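Local coordinates for protein putative Glycosidase (Bacteroides thetaiotaomicron, PDB 3R67) that is of unknown function but is a putative glycosidase, probably built as a five-bladed beta-propeller like other members of its clan, at residues F9-A13 with D299-F305; W14-R19 with F305-S310; Y36-R40 with E114-G118; R171-E175 with L224-F230. All coordinates share one frame; numbering follows the deposited sequence. Where two conformers were deposited one is given.

Contact 1: residues F9-A13 with D299-F305. With EDO (1,2-ethanediol), chain F.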
# COMPACT_ATOMS: atom_id res chain seq x y z
N PHE A 9 19.09 0.44 -15.25
CA PHE A 9 18.65 -0.51 -14.23
C PHE A 9 18.64 -1.92 -14.84
O PHE A 9 18.51 -2.02 -16.06
CB PHE A 9 17.25 -0.13 -13.69
CG PHE A 9 17.07 1.17 -12.95
CD1 PHE A 9 17.20 1.22 -11.57
CD2 PHE A 9 16.66 2.32 -13.61
CE1 PHE A 9 17.00 2.41 -10.87
CE2 PHE A 9 16.43 3.50 -12.91
CZ PHE A 9 16.60 3.54 -11.55
N PRO A 10 18.70 -3.02 -14.06
CA PRO A 10 18.65 -4.36 -14.70
C PRO A 10 17.33 -4.54 -15.46
O PRO A 10 16.33 -3.95 -15.08
CB PRO A 10 18.79 -5.33 -13.53
CG PRO A 10 18.54 -4.53 -12.31
CD PRO A 10 18.89 -3.13 -12.60
N ASP A 11 17.34 -5.32 -16.54
CA ASP A 11 16.19 -5.48 -17.44
C ASP A 11 14.99 -6.16 -16.74
O ASP A 11 13.88 -6.04 -17.27
CB ASP A 11 16.57 -6.29 -18.69
CG ASP A 11 16.90 -7.73 -18.42
OD1 ASP A 11 17.92 -7.99 -17.73
OD2 ASP A 11 16.14 -8.61 -18.87
N TRP A 12 15.16 -6.80 -15.55
CA TRP A 12 14.02 -7.39 -14.81
C TRP A 12 13.13 -6.28 -14.16
O TRP A 12 11.98 -6.55 -13.80
CB TRP A 12 14.47 -8.39 -13.73
CG TRP A 12 15.40 -7.85 -12.67
CD1 TRP A 12 16.75 -8.01 -12.62
CD2 TRP A 12 15.05 -7.11 -11.49
NE1 TRP A 12 17.25 -7.44 -11.48
CE2 TRP A 12 16.24 -6.85 -10.78
CE3 TRP A 12 13.84 -6.64 -10.95
CZ2 TRP A 12 16.26 -6.12 -9.59
CZ3 TRP A 12 13.87 -5.90 -9.78
CH2 TRP A 12 15.07 -5.66 -9.10
N ALA A 13 13.70 -5.08 -13.96
CA ALA A 13 13.03 -3.97 -13.28
C ALA A 13 12.09 -3.24 -14.20
O ALA A 13 12.36 -3.06 -15.38
CB ALA A 13 14.06 -2.99 -12.74
N ASP A 299 17.70 -10.42 -6.86
CA ASP A 299 18.35 -9.14 -7.08
C ASP A 299 17.48 -7.99 -6.51
O ASP A 299 16.33 -8.21 -6.13
CB ASP A 299 18.63 -8.94 -8.59
CG ASP A 299 19.66 -7.88 -8.92
OD1 ASP A 299 20.42 -7.46 -7.99
OD2 ASP A 299 19.76 -7.50 -10.10
N ARG A 300 18.07 -6.79 -6.42
CA ARG A 300 17.48 -5.60 -5.82
C ARG A 300 18.13 -4.35 -6.40
O ARG A 300 19.30 -4.38 -6.75
CB ARG A 300 17.71 -5.72 -4.30
CG ARG A 300 17.11 -4.67 -3.41
CD ARG A 300 17.44 -5.15 -2.02
NE ARG A 300 17.02 -4.24 -0.97
CZ ARG A 300 17.32 -4.41 0.30
NH1 ARG A 300 18.07 -5.43 0.68
NH2 ARG A 300 16.90 -3.53 1.21
N LEU A 301 17.36 -3.26 -6.54
CA LEU A 301 17.88 -2.00 -7.07
C LEU A 301 18.70 -1.30 -5.99
O LEU A 301 18.28 -1.26 -4.84
CB LEU A 301 16.75 -1.08 -7.56
CG LEU A 301 15.79 -1.59 -8.69
CD1 LEU A 301 14.85 -0.45 -9.12
CD2 LEU A 301 16.56 -2.11 -9.93
N ASP A 302 19.88 -0.78 -6.36
CA ASP A 302 20.78 -0.08 -5.43
C ASP A 302 20.47 1.44 -5.43
O ASP A 302 20.91 2.17 -4.53
CB ASP A 302 22.24 -0.36 -5.79
CG ASP A 302 22.62 -1.82 -5.52
OD1 ASP A 302 21.87 -2.50 -4.77
OD2 ASP A 302 23.67 -2.27 -6.03
N LYS A 303 19.67 1.87 -6.40
CA LYS A 303 19.17 3.23 -6.58
C LYS A 303 17.67 3.19 -6.78
O LYS A 303 17.17 2.24 -7.38
CB LYS A 303 19.85 3.96 -7.76
CG LYS A 303 21.24 4.46 -7.47
CD LYS A 303 21.80 5.24 -8.65
CE LYS A 303 22.82 6.29 -8.24
NZ LYS A 303 23.99 5.72 -7.54
N PRO A 304 16.93 4.18 -6.27
CA PRO A 304 15.46 4.15 -6.44
C PRO A 304 15.04 4.36 -7.90
O PRO A 304 15.74 5.07 -8.63
CB PRO A 304 14.97 5.30 -5.57
CG PRO A 304 16.14 6.21 -5.42
CD PRO A 304 17.36 5.36 -5.48
N PHE A 305 13.91 3.74 -8.33
CA PHE A 305 13.41 3.90 -9.71
C PHE A 305 12.45 5.10 -9.77
O PHE A 305 12.20 5.62 -10.85
CB PHE A 305 12.71 2.63 -10.22
CG PHE A 305 11.32 2.36 -9.67
CD1 PHE A 305 11.15 1.72 -8.45
CD2 PHE A 305 10.19 2.70 -10.40
CE1 PHE A 305 9.88 1.45 -7.95
CE2 PHE A 305 8.91 2.44 -9.90
CZ PHE A 305 8.76 1.82 -8.68
C1 EDO F . 18.39 -8.18 2.70
O1 EDO F . 19.07 -6.94 3.01
C2 EDO F . 18.84 -9.38 3.54
O2 EDO F . 18.54 -9.19 4.94

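Contact 2: residues W14-R19 with F305-S310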
# COMPACT_ATOMS: atom_id res chain seq x y z
N TRP A 14 10.98 -2.78 -13.63
CA TRP A 14 9.98 -1.91 -14.28
C TRP A 14 10.29 -0.49 -13.86
O TRP A 14 9.67 0.03 -12.93
CB TRP A 14 8.55 -2.34 -13.91
CG TRP A 14 8.13 -3.70 -14.36
CD1 TRP A 14 8.88 -4.64 -15.01
CD2 TRP A 14 6.84 -4.29 -14.16
NE1 TRP A 14 8.13 -5.77 -15.25
CE2 TRP A 14 6.87 -5.58 -14.74
CE3 TRP A 14 5.66 -3.84 -13.55
CZ2 TRP A 14 5.75 -6.42 -14.76
CZ3 TRP A 14 4.56 -4.69 -13.54
CH2 TRP A 14 4.62 -5.97 -14.13
N ALA A 15 11.33 0.08 -14.45
CA ALA A 15 11.87 1.38 -14.06
C ALA A 15 11.19 2.56 -14.77
O ALA A 15 11.05 3.62 -14.17
CB ALA A 15 13.35 1.41 -14.36
N ASP A 16 10.75 2.37 -16.01
CA ASP A 16 10.22 3.41 -16.88
C ASP A 16 8.75 3.85 -16.51
O ASP A 16 7.90 3.98 -17.41
CB ASP A 16 10.27 2.93 -18.35
CG ASP A 16 10.10 4.02 -19.39
OD1 ASP A 16 10.49 5.19 -19.11
OD2 ASP A 16 9.62 3.71 -20.51
N PHE A 17 8.48 4.16 -15.21
CA PHE A 17 7.21 4.74 -14.79
C PHE A 17 7.31 6.24 -14.97
O PHE A 17 8.21 6.86 -14.41
CB PHE A 17 6.79 4.37 -13.36
CG PHE A 17 6.19 3.00 -13.21
CD1 PHE A 17 4.85 2.77 -13.51
CD2 PHE A 17 6.95 1.95 -12.71
CE1 PHE A 17 4.30 1.48 -13.38
CE2 PHE A 17 6.38 0.67 -12.54
CZ PHE A 17 5.06 0.45 -12.89
N GLN A 18 6.41 6.81 -15.79
CA GLN A 18 6.44 8.24 -16.13
C GLN A 18 5.18 8.95 -15.70
O GLN A 18 4.08 8.39 -15.78
CB GLN A 18 6.62 8.40 -17.65
CG GLN A 18 7.88 7.74 -18.23
CD GLN A 18 9.18 8.32 -17.70
OE1 GLN A 18 9.29 9.53 -17.45
NE2 GLN A 18 10.20 7.47 -17.60
N ARG A 19 5.33 10.21 -15.28
CA ARG A 19 4.22 11.07 -14.88
C ARG A 19 3.43 11.51 -16.12
O ARG A 19 4.00 12.17 -16.98
CB ARG A 19 4.73 12.29 -14.07
CG ARG A 19 5.24 11.96 -12.69
CD ARG A 19 6.20 12.99 -12.15
NE ARG A 19 6.70 12.62 -10.82
CZ ARG A 19 7.74 11.82 -10.59
NH1 ARG A 19 8.38 11.25 -11.60
NH2 ARG A 19 8.12 11.56 -9.34
N PHE A 305 13.91 3.74 -8.33
CA PHE A 305 13.41 3.90 -9.71
C PHE A 305 12.45 5.10 -9.77
O PHE A 305 12.20 5.62 -10.85
CB PHE A 305 12.71 2.63 -10.22
CG PHE A 305 11.32 2.36 -9.67
CD1 PHE A 305 11.15 1.72 -8.45
CD2 PHE A 305 10.19 2.70 -10.40
CE1 PHE A 305 9.88 1.45 -7.95
CE2 PHE A 305 8.91 2.44 -9.90
CZ PHE A 305 8.76 1.82 -8.68
N TYR A 306 11.89 5.49 -8.63
CA TYR A 306 10.93 6.58 -8.54
C TYR A 306 11.25 7.44 -7.33
O TYR A 306 11.50 6.92 -6.25
CB TYR A 306 9.52 5.98 -8.45
CG TYR A 306 8.49 6.89 -9.07
CD1 TYR A 306 8.36 6.99 -10.46
CD2 TYR A 306 7.64 7.65 -8.27
CE1 TYR A 306 7.43 7.85 -11.03
CE2 TYR A 306 6.68 8.49 -8.84
CZ TYR A 306 6.58 8.59 -10.22
OH TYR A 306 5.64 9.40 -10.79
N ILE A 307 11.31 8.76 -7.52
CA ILE A 307 11.71 9.70 -6.47
C ILE A 307 10.79 10.93 -6.47
O ILE A 307 10.25 11.26 -7.54
CB ILE A 307 13.22 10.15 -6.61
CG1 ILE A 307 13.47 11.07 -7.83
CG2 ILE A 307 14.20 8.99 -6.58
CD1 ILE A 307 14.87 11.85 -7.80
N PRO A 308 10.66 11.67 -5.33
CA PRO A 308 9.85 12.90 -5.34
C PRO A 308 10.42 13.92 -6.33
O PRO A 308 11.62 14.21 -6.29
CB PRO A 308 9.92 13.37 -3.88
CG PRO A 308 10.23 12.14 -3.09
CD PRO A 308 11.22 11.43 -3.98
N GLU A 309 9.58 14.43 -7.23
CA GLU A 309 10.03 15.33 -8.30
C GLU A 309 9.12 16.57 -8.43
O GLU A 309 9.62 17.65 -8.70
CB GLU A 309 10.02 14.53 -9.61
CG GLU A 309 10.82 15.09 -10.77
CD GLU A 309 10.98 14.05 -11.87
OE1 GLU A 309 11.70 13.04 -11.66
OE2 GLU A 309 10.39 14.27 -12.95
N SER A 310 7.81 16.40 -8.23
CA SER A 310 6.84 17.49 -8.29
C SER A 310 6.74 18.20 -6.94
O SER A 310 7.14 17.64 -5.93
CB SER A 310 5.49 16.95 -8.71
OG SER A 310 5.63 16.32 -9.98
O HOH W 1 13.45 4.99 -13.69
O HOH W 2 10.71 9.97 -10.75

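Contact 3: residues Y36-R40 with E114-G118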
# COMPACT_ATOMS: atom_id res chain seq x y z
N TYR A 36 -21.56 11.35 8.06
CA TYR A 36 -21.99 11.19 9.44
C TYR A 36 -21.23 10.02 10.04
O TYR A 36 -21.47 8.86 9.66
CB TYR A 36 -23.50 11.01 9.54
CG TYR A 36 -23.96 11.19 10.96
CD1 TYR A 36 -24.31 12.45 11.44
CD2 TYR A 36 -23.95 10.13 11.86
CE1 TYR A 36 -24.72 12.63 12.76
CE2 TYR A 36 -24.32 10.30 13.19
CZ TYR A 36 -24.72 11.56 13.63
OH TYR A 36 -25.10 11.74 14.93
N CYS A 37 -20.29 10.31 10.94
CA CYS A 37 -19.43 9.27 11.52
C CYS A 37 -20.18 8.51 12.61
O CYS A 37 -20.68 9.12 13.57
CB CYS A 37 -18.13 9.86 12.06
SG CYS A 37 -17.07 8.65 12.88
N PRO A 38 -20.23 7.17 12.50
CA PRO A 38 -20.91 6.38 13.55
C PRO A 38 -20.13 6.36 14.88
O PRO A 38 -20.74 6.07 15.91
CB PRO A 38 -21.01 4.98 12.94
CG PRO A 38 -19.90 4.92 11.96
CD PRO A 38 -19.69 6.30 11.43
N MSE A 39 -18.80 6.68 14.90
CA MSE A 39 -18.04 6.72 16.16
C MSE A 39 -18.15 8.12 16.82
O MSE A 39 -18.44 8.20 18.03
CB MSE A 39 -16.58 6.35 15.96
CG MSE A 39 -16.37 4.90 15.65
SE MSE A 39 -17.18 3.74 16.99
CE MSE A 39 -16.05 4.09 18.60
N ARG A 40 -17.93 9.19 16.01
CA ARG A 40 -18.02 10.59 16.46
C ARG A 40 -19.46 10.98 16.77
O ARG A 40 -19.70 11.93 17.54
CB ARG A 40 -17.44 11.56 15.41
CG ARG A 40 -15.92 11.50 15.21
CD ARG A 40 -15.14 12.03 16.39
NE ARG A 40 -13.70 11.92 16.17
CZ ARG A 40 -12.77 12.20 17.08
NH1 ARG A 40 -13.13 12.61 18.29
NH2 ARG A 40 -11.48 12.06 16.79
N GLU A 114 -9.52 0.07 15.91
CA GLU A 114 -9.57 1.12 14.89
C GLU A 114 -9.95 2.52 15.43
O GLU A 114 -9.79 3.50 14.70
CB GLU A 114 -10.58 0.74 13.80
CG GLU A 114 -10.16 -0.51 13.03
CD GLU A 114 -11.11 -1.05 11.98
OE1 GLU A 114 -12.20 -0.49 11.80
OE2 GLU A 114 -10.76 -2.07 11.34
N TRP A 115 -10.40 2.64 16.66
CA TRP A 115 -10.77 3.97 17.14
C TRP A 115 -9.67 4.55 18.06
O TRP A 115 -9.17 3.83 18.93
CB TRP A 115 -12.14 3.95 17.86
CG TRP A 115 -12.70 5.32 18.07
CD1 TRP A 115 -12.77 6.00 19.25
CD2 TRP A 115 -13.06 6.27 17.04
NE1 TRP A 115 -13.21 7.29 19.04
CE2 TRP A 115 -13.36 7.49 17.68
CE3 TRP A 115 -13.09 6.21 15.64
CZ2 TRP A 115 -13.75 8.63 16.96
CZ3 TRP A 115 -13.47 7.34 14.94
CH2 TRP A 115 -13.80 8.53 15.59
N PRO A 116 -9.24 5.82 17.86
CA PRO A 116 -9.76 6.82 16.91
C PRO A 116 -8.94 7.05 15.63
O PRO A 116 -9.34 7.87 14.82
CB PRO A 116 -9.72 8.12 17.74
CG PRO A 116 -8.59 7.90 18.75
CD PRO A 116 -8.25 6.42 18.76
N GLY A 117 -7.84 6.33 15.44
CA GLY A 117 -6.96 6.51 14.29
C GLY A 117 -7.53 6.13 12.94
O GLY A 117 -7.12 6.69 11.92
N GLY A 118 -8.43 5.16 12.93
CA GLY A 118 -9.07 4.70 11.71
C GLY A 118 -8.37 3.59 10.96
O GLY A 118 -7.67 2.75 11.54

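Contact 4: residues R171-E175 with L224-F230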
# COMPACT_ATOMS: atom_id res chain seq x y z
N ARG A 171 0.28 -15.51 19.06
CA ARG A 171 1.54 -14.92 19.47
C ARG A 171 1.73 -13.47 18.94
O ARG A 171 2.29 -12.63 19.65
CB ARG A 171 2.70 -15.81 18.97
CG ARG A 171 4.09 -15.31 19.31
CD ARG A 171 5.16 -16.14 18.68
NE ARG A 171 6.43 -15.44 18.74
CZ ARG A 171 7.56 -15.86 18.18
NH1 ARG A 171 7.59 -17.02 17.52
NH2 ARG A 171 8.67 -15.15 18.28
N PHE A 172 1.25 -13.18 17.71
CA PHE A 172 1.45 -11.87 17.09
C PHE A 172 0.16 -11.02 17.02
O PHE A 172 0.13 -10.06 16.24
CB PHE A 172 2.01 -12.05 15.67
CG PHE A 172 3.30 -12.84 15.61
CD1 PHE A 172 4.47 -12.32 16.15
CD2 PHE A 172 3.35 -14.08 14.99
CE1 PHE A 172 5.66 -13.05 16.12
CE2 PHE A 172 4.55 -14.80 14.94
CZ PHE A 172 5.70 -14.28 15.50
N PHE A 173 -0.87 -11.29 17.86
CA PHE A 173 -2.11 -10.49 17.83
C PHE A 173 -1.82 -9.00 18.17
O PHE A 173 -2.42 -8.10 17.57
CB PHE A 173 -3.18 -11.05 18.78
CG PHE A 173 -4.50 -10.29 18.72
CD1 PHE A 173 -5.46 -10.61 17.77
CD2 PHE A 173 -4.76 -9.25 19.60
CE1 PHE A 173 -6.67 -9.90 17.70
CE2 PHE A 173 -5.96 -8.53 19.51
CZ PHE A 173 -6.92 -8.87 18.58
N ASP A 174 -0.89 -8.77 19.13
CA ASP A 174 -0.48 -7.45 19.61
C ASP A 174 0.83 -6.96 18.94
O ASP A 174 1.43 -5.97 19.39
CB ASP A 174 -0.30 -7.47 21.14
CG ASP A 174 -1.55 -7.79 21.93
OD1 ASP A 174 -2.65 -7.31 21.54
OD2 ASP A 174 -1.43 -8.45 22.99
N GLU A 175 1.26 -7.63 17.85
CA GLU A 175 2.47 -7.27 17.11
C GLU A 175 2.22 -6.03 16.23
O GLU A 175 1.21 -6.00 15.51
CB GLU A 175 2.93 -8.46 16.25
CG GLU A 175 4.30 -8.32 15.61
CD GLU A 175 5.49 -8.38 16.55
OE1 GLU A 175 5.38 -9.00 17.64
OE2 GLU A 175 6.57 -7.88 16.17
N LEU A 224 8.92 -17.94 10.17
CA LEU A 224 9.90 -17.77 11.23
C LEU A 224 11.19 -18.52 10.94
O LEU A 224 11.17 -19.51 10.21
CB LEU A 224 9.32 -18.28 12.57
CG LEU A 224 7.95 -17.73 13.03
CD1 LEU A 224 7.53 -18.37 14.34
CD2 LEU A 224 7.96 -16.20 13.20
N ASP A 225 12.31 -18.03 11.50
CA ASP A 225 13.61 -18.69 11.38
C ASP A 225 13.71 -19.80 12.46
O ASP A 225 12.75 -20.02 13.21
CB ASP A 225 14.78 -17.67 11.48
CG ASP A 225 14.95 -16.91 12.80
OD1 ASP A 225 14.42 -17.38 13.84
OD2 ASP A 225 15.68 -15.90 12.80
N GLU A 226 14.88 -20.49 12.54
CA GLU A 226 15.22 -21.58 13.48
C GLU A 226 14.98 -21.16 14.96
O GLU A 226 14.58 -22.00 15.76
CB GLU A 226 16.71 -21.97 13.27
CG GLU A 226 17.40 -22.81 14.34
CD GLU A 226 18.88 -22.51 14.49
OE1 GLU A 226 19.34 -21.44 14.02
OE2 GLU A 226 19.57 -23.30 15.18
N LYS A 227 15.21 -19.86 15.29
CA LYS A 227 15.05 -19.30 16.64
C LYS A 227 13.59 -18.85 16.95
O LYS A 227 13.31 -18.45 18.08
CB LYS A 227 15.99 -18.09 16.83
CG LYS A 227 17.48 -18.42 16.75
N GLY A 228 12.70 -18.91 15.96
CA GLY A 228 11.30 -18.50 16.11
C GLY A 228 11.06 -17.02 15.87
O GLY A 228 9.97 -16.51 16.14
N ASP A 229 12.07 -16.31 15.35
CA ASP A 229 12.01 -14.89 15.02
C ASP A 229 11.56 -14.73 13.58
O ASP A 229 11.73 -15.66 12.80
CB ASP A 229 13.38 -14.23 15.24
CG ASP A 229 13.91 -14.37 16.66
OD1 ASP A 229 13.10 -14.21 17.61
OD2 ASP A 229 15.13 -14.62 16.81
N PHE A 230 11.01 -13.57 13.21
CA PHE A 230 10.59 -13.36 11.83
C PHE A 230 11.70 -13.57 10.83
O PHE A 230 12.83 -13.12 11.05
CB PHE A 230 10.03 -11.96 11.57
CG PHE A 230 8.77 -11.56 12.29
CD1 PHE A 230 7.60 -12.30 12.14
CD2 PHE A 230 8.71 -10.37 13.00
CE1 PHE A 230 6.43 -11.92 12.78
CE2 PHE A 230 7.53 -9.96 13.60
CZ PHE A 230 6.39 -10.74 13.49

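Contact 1: residues F9-A13 with D299-F305
Strand 297-300 is the edge strand of an antiparallel arrangement, pairing with strand 282-289, probably one blade of a propeller, and the loop that follows it is covered by the N-terminal tail through Phe9, Pro10, Trp12 and Ala13, which meet Asp299, Leu301 and the loop Lys303-Phe305. The tail folds here into a type I beta turn, Pro10 to Ala13. The one hydrogen bond across the contact runs from Trp12 NE1 to Asp299 OD2, 2.9 Å at 161°. The carboxylate oxygen lies close to the indole plane but receives the N-H on its anti side and somewhat out of the carboxylate plane. With CG placed between the backbone N and the carbonyl carbon (chi1 58°), Trp12 brings its indole N-H edge to Asp299 and CH2 to Leu301. Asp299 OD1 takes a weak bond from Arg300 N.

Leu301 supplies the apolar centre through one methyl, CD2, which is shared by four tail residues: Phe9 CD1 at 3.8 Å, Pro10 CD at 3.7 Å, Trp12 CH2 at 3.9 Å and Ala13 CB at 3.9 Å. The far rim of the Phe9 ring is turned to the backbone of the following loop, with CE1 3.5 Å from Lys303 O in the ring plane and CZ 3.4 Å from Pro304 O. Arg300 points the other way: its guanidinium pairs with Asp242, and NH1 also bonds a bound 1,2-ethanediol.

One polar tie, with packing on Leu301, helps to set the indole, while one leucine methyl gathers the tail's apolar contacts. The rim hydrogens of Phe9, slightly positive, probably suit the carbonyl oxygens they face.

Contact 2: residues W14-R19 with F305-S310
Arg19 lays its guanidinium against Tyr306 and reaches past it to Ile307 and Glu309. The two planes are nearly parallel, 4° apart, with Tyr306 OH over the guanidinium centre, 3.2 Å from Arg19 CZ. That hydroxyl is badly angled for the arginine N-H groups and is instead hydrogen-bonded to Tyr339 OH. Glu309 CB covers the opposite face of the guanidinium, 3.5 Å from Arg19 NH2.

Ile307 O and water 2 lie at the guanidinium edge. Arg19 NH2 gives a short but weak bond to Ile307 O, 2.8 Å and bent to 122°. Its main partner is Glu313, a salt bridge, whose carboxylate also takes the backbone N-H groups of Glu309 and Ser310. Arg19 NH1 donates to water 2 at 2.8 Å, and this water passes weak bonds on to Ile307 O and Glu309 OE1. Directly, Glu309 OE1 is only a long ionic partner, 3.8 Å from Arg19 NH1 and well off the guanidinium plane.

At the other end, water 1 spans the two backbones, donating to Ala15 O at 2.8 Å and to Phe305 O at 3.2 Å. Trp14 O is taken by Gln286 NE2. Beside Trp14 O the Phe17 and Phe305 rings meet rim to rim, Phe17 CD2 3.5 Å from Phe305 CE2, with planes at 50°.

The two segments run almost in the same direction, side by side, and Gln18 bonds by its backbone to Val350 in strand 345-351. This link of an N-terminal segment to the C-terminal strands is consistent with the ring closure of a beta-propeller.

Contact 3: residues Y36-R40 with E114-G118
Trp115 sends its CG anti to the backbone N (chi1 -167°), which carries the indole across to Met39 and Arg40; Met39 answers with a chain bent at both chi2 (-54°) and chi3, which keeps it along the ring, and Arg40 bends at chi2 (-69°) to pass the ring's far rim. Met39, present as selenomethionine, sets CB over the six-membered ring, 3.4 Å from Trp115 CZ3 and almost on the normal through the ring centroid, a clear CH-pi contact. Its chain then slides toward the five-membered ring, where CE comes 3.6 Å from Trp115 CG and the selenium stands above the face at a longer distance, a Met-aromatic contact. The opposite face is covered from within the same segment: Pro116 CB lies 3.7 Å above the indole plane. The peptide bond between Trp115 and Pro116 is cis, which probably helps fold the proline back over the ring.

Cys37 approaches obliquely, SG 4.2 Å from Trp115 CH2. Its sulfur also accepts the backbone N-H of Arg40, at 3.3 Å and almost straight, with a weaker bond from Met39 N; this ties the bend at Pro38-Arg40 to Cys37. Arg40 NE lies at the indole edge, 3.4 Å from Trp115 CZ2, with that edge pointing at a face of the guanidinium and the two planes steeply inclined. Arg40 was modelled in two conformers, so this approach is tentative.

No hydrogen bond crosses the contact, so dispersion and CH-pi attraction hold the bend after strand 35-37 to this loop near the surface, with the indole layered between methionine and proline.

Contact 4: residues R171-E175 with L224-F230
Arg171 can be followed from its base to Gly228. CB sets out with CG anti to the backbone N (chi1 180°), and the chain stays extended through CG and CD to NE. On the way CD lies 3.7 Å from the plane of the Phe172 ring, against one face. At the tip, Phe172 CZ lies over one face of the guanidinium, near its rim, 3.5 Å above the plane. NH1 touches the Leu224 methyl CD1 at 3.5 Å. Both terminal nitrogens then close on one acceptor, Gly228 O, at 2.8 Å from NH1 and 2.8 Å from NH2. The grip is end-on and slightly tilted from the guanidinium plane. NH1 comes in the carbonyl plane, on a lone pair, while NH2 comes from above that plane. Asp229 OD1 is near NH2 but beyond salt-bridge range.

The opposite face of Phe172 receives Phe230 in an offset stack, centroids 4.7 Å apart and planes at 28°. Phe172 CZ also meets Leu224 CD2 at 3.8 Å. Glu175 comes from the other end, its OE2 at the edge of Phe230, 3.4 Å from CE2. Trp204 meets Phe230 edge-to-face beyond this contact.

The receiving loop is self-tied: Asp225 to Gly228 is a type I beta turn, and Asp225 OD1 accepts Asp229 N. Gly228, with its positive phi, turns the chain there. A loop already braced presents one carbonyl to two N-H groups through bent bonds, so that oxygen is probably somewhat polarised, while Phe172, sandwiched between arginine and phenylalanine, supplies the apolar share.

Contacts 1 and 2 are neighbours, centres 13 Å apart, sharing Phe305 and touching where Phe9 CD2 meets Ala15 CB. Together they lay the N-terminal segments 9-13 and 14-19 along the single run 299-310, between strand 297-300 and the C-terminal strands 323-331, 334-341 and 345-351, probably another blade. Contacts 3 and 4 are nested inside the long loop these two close, in series along the chain, centres 31 Å apart. Contact 3, 41 Å from contact 1 between centres and across the chain's centre, joins the end of strand 35-37 to the loop before strand 118-126. Chain start and late strands are thus tied together, while contacts 3 and 4 join surface loops elsewhere on the probable propeller.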